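Local coordinates for sortase family protein (Clostridium perfringens, PDB 6IXZ) that probably acts as a class C sortase, a membrane-anchored cysteine transpeptidase of the kind that joins pilin subunits covalently into surface pili, at residues Lys143-Lys148 against Leu183-Arg188; Thr120-Leu125 against Val167-Cys172; Gly62-Pro67 against Phe131-Leu136; Lys86-Leu91 against Leu107-Gly112; Glu101-Val106 against Asp163-Thr168. All coordinates share one frame; numbering follows the deposited sequence.

Contact 1: Lys143-Lys148 against Leu183-Arg188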
# COMPACT_ATOMS: atom_id res chain seq x y z
N LYS A 143 -1.81 -6.23 -11.62
CA LYS A 143 -1.76 -5.65 -12.95
C LYS A 143 -2.72 -4.48 -13.05
O LYS A 143 -3.92 -4.61 -12.76
CB LYS A 143 -2.14 -6.72 -13.97
CG LYS A 143 -2.08 -6.27 -15.42
CD LYS A 143 -2.40 -7.45 -16.32
CE LYS A 143 -3.66 -8.15 -15.85
NZ LYS A 143 -4.31 -8.91 -16.96
N VAL A 144 -2.18 -3.36 -13.56
CA VAL A 144 -2.90 -2.11 -13.73
C VAL A 144 -4.11 -2.28 -14.64
O VAL A 144 -3.99 -2.82 -15.74
CB VAL A 144 -1.98 -1.03 -14.34
CG1 VAL A 144 -2.75 0.25 -14.58
CG2 VAL A 144 -0.80 -0.76 -13.42
N ASN A 145 -5.28 -1.84 -14.19
CA ASN A 145 -6.46 -1.84 -15.05
C ASN A 145 -7.29 -0.57 -15.02
O ASN A 145 -8.23 -0.44 -15.79
CB ASN A 145 -7.35 -3.06 -14.77
CG ASN A 145 -7.99 -3.02 -13.39
OD1 ASN A 145 -7.88 -2.05 -12.65
ND2 ASN A 145 -8.68 -4.09 -13.05
N GLN A 146 -6.90 0.41 -14.22
CA GLN A 146 -7.60 1.69 -14.23
C GLN A 146 -6.66 2.79 -13.81
O GLN A 146 -6.02 2.68 -12.77
CB GLN A 146 -8.82 1.66 -13.31
CG GLN A 146 -9.68 2.93 -13.39
CD GLN A 146 -10.91 2.89 -12.51
OE1 GLN A 146 -11.99 2.49 -12.95
NE2 GLN A 146 -10.79 3.43 -11.29
N ILE A 147 -6.50 3.81 -14.65
CA ILE A 147 -5.79 5.03 -14.29
C ILE A 147 -6.71 6.25 -14.29
O ILE A 147 -7.36 6.52 -15.28
CB ILE A 147 -4.56 5.24 -15.21
CG1 ILE A 147 -3.52 4.14 -14.94
CG2 ILE A 147 -3.93 6.61 -15.00
CD1 ILE A 147 -3.32 3.16 -16.07
N LYS A 148 -6.72 7.01 -13.20
CA LYS A 148 -7.66 8.12 -13.04
C LYS A 148 -7.04 9.23 -12.22
O LYS A 148 -6.42 8.97 -11.20
CB LYS A 148 -8.91 7.63 -12.28
CG LYS A 148 -10.22 7.99 -12.95
CD LYS A 148 -10.57 6.98 -14.04
CE LYS A 148 -12.04 7.06 -14.44
NZ LYS A 148 -12.35 8.27 -15.25
N LEU A 183 -4.41 8.16 -9.42
CA LEU A 183 -4.71 6.84 -8.90
C LEU A 183 -4.34 5.86 -9.97
O LEU A 183 -4.74 6.03 -11.12
CB LEU A 183 -6.21 6.69 -8.64
CG LEU A 183 -6.83 7.71 -7.69
CD1 LEU A 183 -8.30 7.40 -7.45
CD2 LEU A 183 -6.05 7.75 -6.37
N VAL A 184 -3.61 4.82 -9.61
CA VAL A 184 -3.28 3.74 -10.55
C VAL A 184 -3.70 2.42 -9.91
O VAL A 184 -3.04 1.95 -8.98
CB VAL A 184 -1.76 3.72 -10.89
CG1 VAL A 184 -1.42 2.56 -11.80
CG2 VAL A 184 -1.33 5.03 -11.53
N ARG A 185 -4.82 1.85 -10.40
CA ARG A 185 -5.42 0.68 -9.78
C ARG A 185 -4.93 -0.57 -10.46
O ARG A 185 -4.98 -0.67 -11.69
CB ARG A 185 -6.94 0.67 -9.89
CG ARG A 185 -7.60 -0.39 -9.02
CD ARG A 185 -9.12 -0.34 -9.18
NE ARG A 185 -9.53 -0.83 -10.49
CZ ARG A 185 -10.76 -0.72 -11.00
NH1 ARG A 185 -11.70 -0.09 -10.32
NH2 ARG A 185 -11.03 -1.21 -12.20
N GLY A 186 -4.43 -1.50 -9.65
CA GLY A 186 -4.03 -2.82 -10.14
C GLY A 186 -4.90 -3.90 -9.56
O GLY A 186 -5.54 -3.70 -8.51
N GLU A 187 -5.10 -4.96 -10.34
CA GLU A 187 -5.90 -6.12 -9.91
C GLU A 187 -4.99 -7.34 -9.79
O GLU A 187 -4.07 -7.50 -10.59
CB GLU A 187 -7.04 -6.39 -10.92
CG GLU A 187 -7.94 -7.57 -10.56
CD GLU A 187 -9.31 -7.53 -11.24
OE1 GLU A 187 -9.49 -6.73 -12.18
OE2 GLU A 187 -10.22 -8.27 -10.81
N ARG A 188 -5.22 -8.12 -8.74
CA ARG A 188 -4.41 -9.30 -8.39
C ARG A 188 -4.27 -10.20 -9.62
O ARG A 188 -5.27 -10.50 -10.28
CB ARG A 188 -5.12 -10.08 -7.27
CG ARG A 188 -4.31 -11.18 -6.60
CD ARG A 188 -3.16 -10.64 -5.77
NE ARG A 188 -2.42 -11.70 -5.13
CZ ARG A 188 -2.84 -12.40 -4.07
NH1 ARG A 188 -3.98 -12.10 -3.45
NH2 ARG A 188 -2.13 -13.43 -3.64

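Contact 2: Thr120-Leu125 against Val167-Cys172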
# COMPACT_ATOMS: atom_id res chain seq x y z
N THR A 120 6.17 9.17 -8.14
CA THR A 120 6.04 10.16 -9.22
C THR A 120 5.89 9.54 -10.61
O THR A 120 4.97 9.88 -11.36
CB THR A 120 7.21 11.16 -9.21
OG1 THR A 120 7.10 11.99 -8.03
CG2 THR A 120 7.22 12.03 -10.47
N ASP A 121 6.72 8.55 -10.92
CA ASP A 121 6.73 7.96 -12.24
C ASP A 121 5.57 6.99 -12.54
O ASP A 121 5.53 6.38 -13.62
CB ASP A 121 8.07 7.27 -12.49
CG ASP A 121 9.20 8.28 -12.70
OD1 ASP A 121 8.92 9.46 -12.99
OD2 ASP A 121 10.37 7.91 -12.55
N ILE A 122 4.62 6.81 -11.60
CA ILE A 122 3.44 5.99 -11.90
C ILE A 122 2.57 6.65 -12.94
O ILE A 122 1.76 5.98 -13.56
CB ILE A 122 2.58 5.56 -10.68
CG1 ILE A 122 1.79 6.74 -10.10
CG2 ILE A 122 3.46 4.85 -9.67
CD1 ILE A 122 0.84 6.34 -8.99
N ASP A 123 2.91 7.88 -13.29
CA ASP A 123 2.26 8.52 -14.40
C ASP A 123 2.75 8.00 -15.76
O ASP A 123 2.07 8.22 -16.77
CB ASP A 123 2.37 10.03 -14.28
CG ASP A 123 3.70 10.54 -14.71
OD1 ASP A 123 4.68 9.78 -14.63
OD2 ASP A 123 3.76 11.70 -15.11
N LYS A 124 3.74 7.11 -15.76
CA LYS A 124 4.16 6.44 -17.00
C LYS A 124 3.59 5.04 -17.14
O LYS A 124 3.67 4.41 -18.20
CB LYS A 124 5.69 6.40 -17.11
CG LYS A 124 6.38 7.74 -16.85
CD LYS A 124 7.90 7.65 -16.99
CE LYS A 124 8.56 9.02 -16.81
NZ LYS A 124 10.05 8.95 -16.80
N LEU A 125 2.93 4.55 -16.09
CA LEU A 125 2.32 3.24 -16.19
C LEU A 125 1.09 3.27 -17.11
O LEU A 125 0.40 4.26 -17.19
CB LEU A 125 1.91 2.73 -14.81
CG LEU A 125 3.04 2.45 -13.82
CD1 LEU A 125 2.47 2.07 -12.47
CD2 LEU A 125 3.95 1.36 -14.35
N VAL A 167 -5.29 -3.19 -5.44
CA VAL A 167 -4.43 -2.22 -4.77
C VAL A 167 -4.35 -1.00 -5.67
O VAL A 167 -4.07 -1.10 -6.88
CB VAL A 167 -3.04 -2.81 -4.50
CG1 VAL A 167 -2.09 -1.76 -3.94
CG2 VAL A 167 -3.17 -4.01 -3.58
N THR A 168 -4.66 0.17 -5.10
CA THR A 168 -4.44 1.44 -5.79
C THR A 168 -3.15 2.14 -5.32
O THR A 168 -2.81 2.20 -4.11
CB THR A 168 -5.66 2.38 -5.67
OG1 THR A 168 -6.79 1.86 -6.40
CG2 THR A 168 -5.33 3.75 -6.24
N LEU A 169 -2.36 2.55 -6.30
CA LEU A 169 -1.20 3.42 -6.06
C LEU A 169 -1.66 4.86 -6.21
O LEU A 169 -2.38 5.17 -7.13
CB LEU A 169 -0.09 3.10 -7.05
CG LEU A 169 0.23 1.61 -7.15
CD1 LEU A 169 1.37 1.36 -8.12
CD2 LEU A 169 0.52 1.06 -5.78
N LEU A 170 -1.35 5.69 -5.23
CA LEU A 170 -1.85 7.06 -5.20
C LEU A 170 -0.66 8.00 -5.05
O LEU A 170 0.16 7.84 -4.15
CB LEU A 170 -2.81 7.21 -4.04
CG LEU A 170 -3.50 8.52 -3.75
CD1 LEU A 170 -4.62 8.23 -2.78
CD2 LEU A 170 -2.49 9.50 -3.14
N THR A 171 -0.52 8.94 -5.99
CA THR A 171 0.46 10.02 -5.85
C THR A 171 -0.20 11.38 -6.00
O THR A 171 -1.17 11.51 -6.74
CB THR A 171 1.57 9.92 -6.90
OG1 THR A 171 2.62 10.84 -6.59
CG2 THR A 171 1.06 10.20 -8.25
N CYS A 172 0.21 12.36 -5.20
CA CYS A 172 -0.17 13.75 -5.50
C CYS A 172 0.29 14.16 -6.91
O CYS A 172 1.28 13.63 -7.43
CB CYS A 172 0.42 14.71 -4.49
SG CYS A 172 -0.12 14.38 -2.83

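Contact 3: Gly62-Pro67 against Phe131-Leu136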
# COMPACT_ATOMS: atom_id res chain seq x y z
N GLY A 62 6.39 -4.11 4.72
CA GLY A 62 7.10 -4.74 3.63
C GLY A 62 7.51 -3.70 2.62
O GLY A 62 7.71 -2.53 2.99
N TYR A 63 7.57 -4.09 1.35
CA TYR A 63 7.84 -3.15 0.27
C TYR A 63 7.14 -3.45 -1.07
O TYR A 63 6.61 -4.53 -1.32
CB TYR A 63 9.35 -3.05 0.05
CG TYR A 63 10.00 -4.36 -0.29
CD1 TYR A 63 10.34 -4.68 -1.61
CD2 TYR A 63 10.24 -5.32 0.70
CE1 TYR A 63 10.90 -5.91 -1.92
CE2 TYR A 63 10.80 -6.54 0.40
CZ TYR A 63 11.16 -6.82 -0.89
OH TYR A 63 11.74 -8.04 -1.17
N ILE A 64 7.19 -2.46 -1.95
CA ILE A 64 6.63 -2.57 -3.27
C ILE A 64 7.75 -2.46 -4.31
O ILE A 64 8.68 -1.67 -4.16
CB ILE A 64 5.54 -1.49 -3.52
CG1 ILE A 64 4.95 -1.61 -4.92
CG2 ILE A 64 6.08 -0.08 -3.28
CD1 ILE A 64 3.64 -0.87 -5.08
N GLU A 65 7.66 -3.28 -5.36
CA GLU A 65 8.55 -3.15 -6.52
C GLU A 65 7.75 -2.90 -7.78
O GLU A 65 6.70 -3.52 -7.98
CB GLU A 65 9.38 -4.43 -6.71
CG GLU A 65 10.18 -4.86 -5.51
CD GLU A 65 11.04 -6.07 -5.83
OE1 GLU A 65 12.27 -5.93 -5.88
OE2 GLU A 65 10.46 -7.12 -6.18
N ILE A 66 8.18 -1.92 -8.58
CA ILE A 66 7.60 -1.64 -9.89
C ILE A 66 8.73 -1.63 -10.93
O ILE A 66 9.37 -0.61 -11.18
CB ILE A 66 6.86 -0.28 -9.93
CG1 ILE A 66 5.95 -0.10 -8.70
CG2 ILE A 66 6.03 -0.16 -11.20
CD1 ILE A 66 5.22 1.22 -8.66
N PRO A 67 8.97 -2.79 -11.58
CA PRO A 67 10.16 -2.96 -12.44
C PRO A 67 10.27 -1.95 -13.60
O PRO A 67 11.34 -1.37 -13.85
CB PRO A 67 10.03 -4.39 -12.98
CG PRO A 67 8.94 -5.05 -12.22
CD PRO A 67 8.13 -4.00 -11.49
N PHE A 131 3.03 -4.58 -10.84
CA PHE A 131 3.79 -4.27 -9.66
C PHE A 131 3.63 -5.35 -8.61
O PHE A 131 2.70 -6.15 -8.64
CB PHE A 131 3.39 -2.89 -9.11
CG PHE A 131 1.95 -2.77 -8.74
CD1 PHE A 131 1.53 -3.11 -7.47
CD2 PHE A 131 1.04 -2.25 -9.62
CE1 PHE A 131 0.23 -2.88 -7.07
CE2 PHE A 131 -0.27 -2.05 -9.23
CZ PHE A 131 -0.67 -2.35 -7.96
N TYR A 132 4.62 -5.44 -7.74
CA TYR A 132 4.73 -6.56 -6.85
C TYR A 132 4.76 -6.01 -5.45
O TYR A 132 5.38 -4.97 -5.21
CB TYR A 132 6.01 -7.33 -7.12
CG TYR A 132 6.13 -7.87 -8.54
CD1 TYR A 132 5.37 -8.96 -8.95
CD2 TYR A 132 7.06 -7.34 -9.43
CE1 TYR A 132 5.50 -9.47 -10.23
CE2 TYR A 132 7.20 -7.85 -10.71
CZ TYR A 132 6.41 -8.91 -11.12
OH TYR A 132 6.58 -9.47 -12.38
N LEU A 133 4.06 -6.69 -4.55
CA LEU A 133 4.10 -6.38 -3.13
C LEU A 133 4.76 -7.53 -2.39
O LEU A 133 4.42 -8.70 -2.59
CB LEU A 133 2.68 -6.21 -2.59
CG LEU A 133 1.85 -5.10 -3.22
CD1 LEU A 133 0.59 -4.86 -2.42
CD2 LEU A 133 2.68 -3.83 -3.29
N HIS A 134 5.57 -7.16 -1.40
CA HIS A 134 6.24 -8.11 -0.52
C HIS A 134 5.92 -7.78 0.92
O HIS A 134 6.52 -6.87 1.48
CB HIS A 134 7.74 -8.02 -0.77
CG HIS A 134 8.14 -8.49 -2.12
ND1 HIS A 134 8.02 -9.81 -2.49
CD2 HIS A 134 8.45 -7.82 -3.25
CE1 HIS A 134 8.38 -9.95 -3.75
NE2 HIS A 134 8.63 -8.75 -4.24
N ILE A 135 4.90 -8.43 1.49
CA ILE A 135 4.25 -7.93 2.70
C ILE A 135 4.06 -9.11 3.65
O ILE A 135 3.43 -10.10 3.30
CB ILE A 135 2.87 -7.35 2.37
CG1 ILE A 135 3.00 -6.19 1.36
CG2 ILE A 135 2.14 -6.94 3.64
CD1 ILE A 135 3.30 -4.84 1.96
N LEU A 136 4.73 -9.06 4.81
CA LEU A 136 4.68 -10.15 5.78
C LEU A 136 4.85 -11.52 5.11
O LEU A 136 4.05 -12.43 5.33
CB LEU A 136 3.38 -10.09 6.59
CG LEU A 136 3.26 -9.00 7.67
CD1 LEU A 136 4.24 -7.87 7.46
CD2 LEU A 136 1.85 -8.47 7.76

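Contact 4: Lys86-Leu91 against Leu107-Gly112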
# COMPACT_ATOMS: atom_id res chain seq x y z
N LYS A 86 8.45 10.23 5.25
CA LYS A 86 9.38 9.08 5.09
C LYS A 86 9.15 8.23 3.83
O LYS A 86 10.08 7.59 3.29
CB LYS A 86 9.28 8.14 6.29
CG LYS A 86 9.66 8.76 7.63
CD LYS A 86 9.83 7.64 8.66
CE LYS A 86 9.28 8.02 10.01
NZ LYS A 86 8.58 6.85 10.62
N GLY A 87 7.89 8.01 3.50
CA GLY A 87 7.58 7.12 2.37
C GLY A 87 6.11 6.78 2.22
O GLY A 87 5.21 7.51 2.67
N VAL A 88 5.88 5.73 1.44
CA VAL A 88 4.56 5.29 1.05
C VAL A 88 3.86 4.72 2.25
O VAL A 88 4.46 3.92 2.99
CB VAL A 88 4.66 4.15 0.02
CG1 VAL A 88 3.26 3.67 -0.39
CG2 VAL A 88 5.44 4.61 -1.18
N GLY A 89 2.59 5.09 2.40
CA GLY A 89 1.78 4.70 3.52
C GLY A 89 0.45 4.13 3.08
O GLY A 89 -0.20 4.65 2.17
N VAL A 90 0.02 3.08 3.78
CA VAL A 90 -1.33 2.53 3.62
C VAL A 90 -2.35 3.54 4.16
O VAL A 90 -2.25 3.98 5.31
CB VAL A 90 -1.52 1.18 4.36
CG1 VAL A 90 -2.94 0.65 4.15
CG2 VAL A 90 -0.49 0.15 3.95
N LEU A 91 -3.35 3.88 3.34
CA LEU A 91 -4.36 4.87 3.74
C LEU A 91 -5.35 4.31 4.78
O LEU A 91 -5.90 3.21 4.63
CB LEU A 91 -5.10 5.35 2.49
CG LEU A 91 -6.19 6.36 2.76
CD1 LEU A 91 -5.61 7.61 3.41
CD2 LEU A 91 -6.97 6.69 1.50
N LEU A 107 -2.16 2.81 -1.36
CA LEU A 107 -0.81 3.15 -0.96
C LEU A 107 -0.49 4.57 -1.41
O LEU A 107 -0.49 4.86 -2.61
CB LEU A 107 0.19 2.14 -1.55
CG LEU A 107 -0.14 0.66 -1.35
CD1 LEU A 107 0.83 -0.27 -2.09
CD2 LEU A 107 -0.20 0.32 0.13
N SER A 108 -0.36 5.47 -0.44
CA SER A 108 -0.26 6.93 -0.68
C SER A 108 1.18 7.45 -0.59
O SER A 108 1.90 7.19 0.37
CB SER A 108 -1.10 7.70 0.36
OG SER A 108 -1.32 9.03 -0.05
N ALA A 109 1.55 8.27 -1.56
CA ALA A 109 2.88 8.82 -1.71
C ALA A 109 2.74 10.30 -1.86
O ALA A 109 1.91 10.74 -2.65
CB ALA A 109 3.56 8.27 -2.95
N HIS A 110 3.53 11.06 -1.11
CA HIS A 110 3.54 12.54 -1.21
C HIS A 110 4.98 13.06 -1.36
O HIS A 110 5.67 13.18 -0.38
CB HIS A 110 2.87 13.20 0.01
CG HIS A 110 2.40 14.60 -0.25
ND1 HIS A 110 3.10 15.49 -1.03
CD2 HIS A 110 1.28 15.25 0.13
CE1 HIS A 110 2.45 16.63 -1.10
NE2 HIS A 110 1.31 16.50 -0.44
N THR A 111 5.40 13.38 -2.59
CA THR A 111 6.77 13.78 -2.85
C THR A 111 7.03 15.23 -2.38
O THR A 111 8.12 15.55 -1.97
CB THR A 111 7.18 13.64 -4.32
OG1 THR A 111 6.49 14.60 -5.13
CG2 THR A 111 6.93 12.25 -4.86
N GLY A 112 5.99 16.05 -2.33
CA GLY A 112 6.11 17.37 -1.68
C GLY A 112 6.56 17.32 -0.24
O GLY A 112 7.25 18.21 0.22
O HOH W 1 4.86 9.93 1.11

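Contact 5: Glu101-Val106 against Asp163-Thr168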
# COMPACT_ATOMS: atom_id res chain seq x y z
N GLU A 101 -10.13 -11.54 -1.91
CA GLU A 101 -11.38 -11.04 -2.48
C GLU A 101 -12.01 -10.02 -1.53
O GLU A 101 -11.86 -10.12 -0.33
CB GLU A 101 -12.34 -12.23 -2.73
CG GLU A 101 -13.44 -11.95 -3.75
CD GLU A 101 -14.15 -13.21 -4.24
OE1 GLU A 101 -14.55 -14.05 -3.39
OE2 GLU A 101 -14.31 -13.36 -5.48
N ASN A 102 -12.72 -9.04 -2.07
CA ASN A 102 -13.29 -7.98 -1.24
C ASN A 102 -12.19 -7.24 -0.47
O ASN A 102 -12.36 -6.94 0.72
CB ASN A 102 -14.29 -8.58 -0.25
CG ASN A 102 -15.33 -9.41 -0.93
OD1 ASN A 102 -15.93 -8.97 -1.92
ND2 ASN A 102 -15.46 -10.67 -0.51
N THR A 103 -11.07 -6.96 -1.14
CA THR A 103 -10.07 -6.04 -0.58
C THR A 103 -9.65 -4.96 -1.56
O THR A 103 -9.69 -5.16 -2.79
CB THR A 103 -8.81 -6.75 -0.00
OG1 THR A 103 -8.03 -7.35 -1.06
CG2 THR A 103 -9.21 -7.81 1.02
N HIS A 104 -9.27 -3.81 -1.00
CA HIS A 104 -8.72 -2.70 -1.75
C HIS A 104 -7.82 -1.84 -0.86
O HIS A 104 -8.32 -1.06 -0.06
CB HIS A 104 -9.86 -1.86 -2.32
CG HIS A 104 -9.43 -0.88 -3.35
ND1 HIS A 104 -10.32 -0.17 -4.13
CD2 HIS A 104 -8.20 -0.57 -3.81
CE1 HIS A 104 -9.65 0.54 -5.01
NE2 HIS A 104 -8.36 0.35 -4.81
N SER A 105 -6.52 -2.06 -0.95
CA SER A 105 -5.55 -1.28 -0.20
C SER A 105 -5.12 -0.08 -1.03
O SER A 105 -4.92 -0.20 -2.23
CB SER A 105 -4.32 -2.14 0.13
OG SER A 105 -3.52 -1.58 1.15
N VAL A 106 -4.99 1.06 -0.37
CA VAL A 106 -4.49 2.23 -1.03
C VAL A 106 -3.12 2.63 -0.47
O VAL A 106 -2.96 2.79 0.74
CB VAL A 106 -5.48 3.38 -0.92
CG1 VAL A 106 -5.01 4.57 -1.74
CG2 VAL A 106 -6.85 2.91 -1.40
N ASP A 163 -16.05 -8.96 -4.75
CA ASP A 163 -15.44 -9.97 -5.60
C ASP A 163 -14.12 -9.54 -6.25
O ASP A 163 -13.60 -10.25 -7.14
CB ASP A 163 -16.42 -10.45 -6.69
CG ASP A 163 -17.74 -10.90 -6.12
OD1 ASP A 163 -17.74 -11.54 -5.03
OD2 ASP A 163 -18.77 -10.53 -6.70
N LYS A 164 -13.56 -8.40 -5.83
CA LYS A 164 -12.28 -7.94 -6.41
C LYS A 164 -11.18 -7.82 -5.37
O LYS A 164 -11.44 -7.51 -4.20
CB LYS A 164 -12.46 -6.60 -7.10
CG LYS A 164 -13.57 -6.54 -8.14
CD LYS A 164 -13.26 -7.39 -9.36
CE LYS A 164 -14.46 -7.42 -10.30
NZ LYS A 164 -14.10 -7.09 -11.71
N ASP A 165 -9.94 -8.00 -5.84
CA ASP A 165 -8.74 -7.86 -5.05
C ASP A 165 -7.89 -6.75 -5.71
O ASP A 165 -7.25 -6.97 -6.76
CB ASP A 165 -7.98 -9.20 -4.99
CG ASP A 165 -6.69 -9.12 -4.18
OD1 ASP A 165 -6.15 -10.17 -3.78
OD2 ASP A 165 -6.22 -8.00 -3.93
N TYR A 166 -7.98 -5.53 -5.17
CA TYR A 166 -7.37 -4.36 -5.80
C TYR A 166 -6.34 -3.75 -4.85
O TYR A 166 -6.55 -3.72 -3.62
CB TYR A 166 -8.40 -3.25 -6.11
CG TYR A 166 -9.38 -3.49 -7.25
CD1 TYR A 166 -9.04 -4.24 -8.38
CD2 TYR A 166 -10.69 -3.02 -7.14
CE1 TYR A 166 -9.97 -4.45 -9.39
CE2 TYR A 166 -11.62 -3.21 -8.16
CZ TYR A 166 -11.24 -3.91 -9.29
OH TYR A 166 -12.15 -4.08 -10.30
N VAL A 167 -5.29 -3.19 -5.44
CA VAL A 167 -4.43 -2.22 -4.77
C VAL A 167 -4.35 -1.00 -5.67
O VAL A 167 -4.07 -1.10 -6.88
CB VAL A 167 -3.04 -2.81 -4.50
CG1 VAL A 167 -2.09 -1.76 -3.94
CG2 VAL A 167 -3.17 -4.01 -3.58
N THR A 168 -4.66 0.17 -5.10
CA THR A 168 -4.44 1.44 -5.79
C THR A 168 -3.15 2.14 -5.32
O THR A 168 -2.81 2.20 -4.11
CB THR A 168 -5.66 2.38 -5.67
OG1 THR A 168 -6.79 1.86 -6.40
CG2 THR A 168 -5.33 3.75 -6.24
O HOH W 2 -6.20 -5.57 -1.50

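Contact 1: Lys143-Lys148 against Leu183-Arg188
Lys143-Lys148 and Leu183-Arg188 are neighbouring antiparallel strands of the sheet, partly buried, parts of strands 138-150 and 180-188, and their pairing is interrupted by a bulge. Regular hydrogen-bonded pairs form at the two ends, Lys143 with Glu187 and Lys148 with Leu183. Between them the register slips by one residue: Asn145 N donates to Arg185 O at 2.8 Å, and Gln146 N reaches the same oxygen only weakly. Two residues facing one across the strands define a classic beta bulge, here set into the sixth and eighth strands of the sortase beta-barrel. The extra residue places the Asn145 amide beside the Arg185 side chain. With CG between the backbone N and carbonyl carbon (chi1 67°), Asn145 offers OD1 to Arg185 NE at 3.0 Å and to Arg185 NH2 at 3.3 Å. Both nitrogens thus hold one oxygen, which lies within the guanidinium plane. Gln146 instead lies over a guanidinium face, its amide stacked at 30° to that plane, while its NE2 bonds to Glu157. Tyr166 of the neighbouring strand adds a cation-pi contact to Arg185. Asn145 ND2 comes within 2.9 Å of Glu187 OE1, but the angle is too poor for a hydrogen bond. On the other face, Val184 CG1 packs against Val144 CG2 at 3.7 Å, and Val184 also lies alongside Ile147.

Contact 2: Thr120-Leu125 against Val167-Cys172
The seventh strand of the sortase barrel, which runs into the predicted nucleophile Cys172, is packed here by Ile122, carried on the 3-10 segment Thr120-Lys124 in the long loop before strand 130-135. The turn is supported by its own backbone: Lys124 N bonds to Asp121 O at 2.9 Å, and Leu125 N to Ile122 O at 3.1 Å. Ile122 does nearly all the touching. Its CG1 branch sits between the backbone N and the carbonyl carbon (chi1 72°), which sends CD1 to the strand. There Ile122 CD1 lies 3.9 Å from Leu169 CB. It stands equally far, 3.9 Å, from Thr171 CG2, and Ile122 and Thr171 run past each other in opposite directions. Contact is therefore by methyl and methylene groups, and it is buried. Leu170, between these two positions, leaves on the other side of the strand and packs on Val106 and Ser108. Val184 of the next strand also meets Ile122, while Thr120 OG1 is bonded to Lys117 O. The side chain of Thr171 is about 7 Å from that of His110, so the packing borders the predicted catalytic centre. Thr168-Cys172 reads Thr-Leu-Leu-Thr-Cys, the TLxTC signature that delivers the active-site cysteine in sortases.

Contact 3: Gly62-Pro67 against Phe131-Leu136
Ile64 and Leu133 lie side by side at the apolar centre of this antiparallel pair, with Ile64 CG1 3.6 Å from Leu133 CD2. The Ile64 side chain reaches further, and its CD1 approaches Phe131 CD1 at 3.9 Å. Beside them Ile66 CG1 meets Phe131 CB at 3.8 Å, and Leu169 of strand 165-173 touches Ile64, Ile66 and Phe131 from within the barrel. Backbone hydrogen bonds pair Tyr63 with His134 and Glu65 with Tyr132, which fixes the register. The residues of these pairs turn to the opposite face. There His134 CB sits over the Tyr63 ring, 3.7 Å from its centroid and 18° off the normal, a CH-pi contact. The two rings themselves are nearly parallel (30°) but slid apart, so they barely overlap. Further along, Pro67 CG meets the edge of the Tyr132 ring. At the polar rim, His134 NE2 donates to Glu65 OE2 at 3.1 Å, meeting the carboxylate from above its plane; the bond is bent, at 135°. His134 ND1 bonds to Asp139, so both ring nitrogens have carboxylate partners. Pairing the first strand, 60-66, with 130-135 brings the outermost strands of the order together, the closure typical of the sortase beta-barrel.

Contact 4: Lys86-Leu91 against Leu107-Gly112
The flat groups that meet between Gly89 and Ser108 are their paired backbone peptides. Ser108 N donates to Gly89 O at 2.7 Å, almost straight (177°), and Gly89 N returns a bond to Ser108 O at 3.0 Å. Of the side chains, the flat one is the His110 imidazole: the backbone N of Gly112 lies in plane at its edge, and the group leads away from Lys86-Leu91, touching Cys172. Apolar contacts flank the peptide pair. Val88 CG1 presses on Leu107 CB at 3.6 Å, and Val90 CG2 on Leu107 CD2 at 3.8 Å. Beyond the strands, a water donates to Gly87 O at 2.9 Å and accepts from His110 N at 2.8 Å, extending the link as the chains part. His110 then takes the N-cap position of helix 111-114. A predicted catalytic histidine just past the fourth strand, beside the cysteine of the seventh, is characteristic of the sortase active site.

Contact 5: Glu101-Val106 against Asp163-Thr168
Tyr166 O is gripped by two hydrogen bonds, from Ser105 N at 3.1 Å and from a water at 2.8 Å. A CA-H...O contact from His104 CA, at 3.0 Å, is a weaker addition. This oxygen belongs to the parallel pairing of strands 103-109 and 165-173, the fourth and seventh of the sortase barrel, whose axes here run almost in line. The same water also donates to Thr103 OG1, a hydroxyl bonded in addition to Gly100 O. On the face bearing His104, Tyr166 and Thr168, the imidazole is fixed from several sides. His104 CG is anti to the backbone N (chi1 -167°), and the ring reaches forward along the neighbouring strand until NE2 meets Thr168 OG1 at 2.7 Å. Its other nitrogen, ND1, bonds to Lys159 O, so both polar atoms of this buried ring are satisfied. Tyr166 CB rests over a face of the imidazole, 3.7 Å from the His104 centroid. The Tyr166 ring also turns its edge to the His104 face in a T-shaped pair, with planes at 69°. On the reverse face, Asp165 points the same way as Thr103; its OD1 accepts from Gly100 N and forms a salt bridge with Arg188 on the strand beyond. Where the strands give way to exposed loops, Asp163 N donates to Asn102 OD1 at 2.8 Å, with an N-H...O angle of 163°.

Contacts 2 and 4 are buried contacts at the catalytic end, and each carries one predicted active-site residue. Contact 5 is largely buried but frays into exposed loops, while contacts 1 and 3 are only partly buried. Strand 165-173 serves contacts 2 and 5, which share Val167 and Thr168; strand 103-109 serves contacts 4 and 5. Contact 1 joins on through a probable hydrogen bond from Val184 N to Leu169 O and the Arg188-Asp165 salt bridge. Chemistry follows place: aliphatic packing in contact 2, mainly backbone and aliphatic groups in contact 4, and guanidinium, carboxylate or imidazole bonds in contacts 1, 3 and 5. Leu107 and Leu169 meet Ile64 inside the barrel.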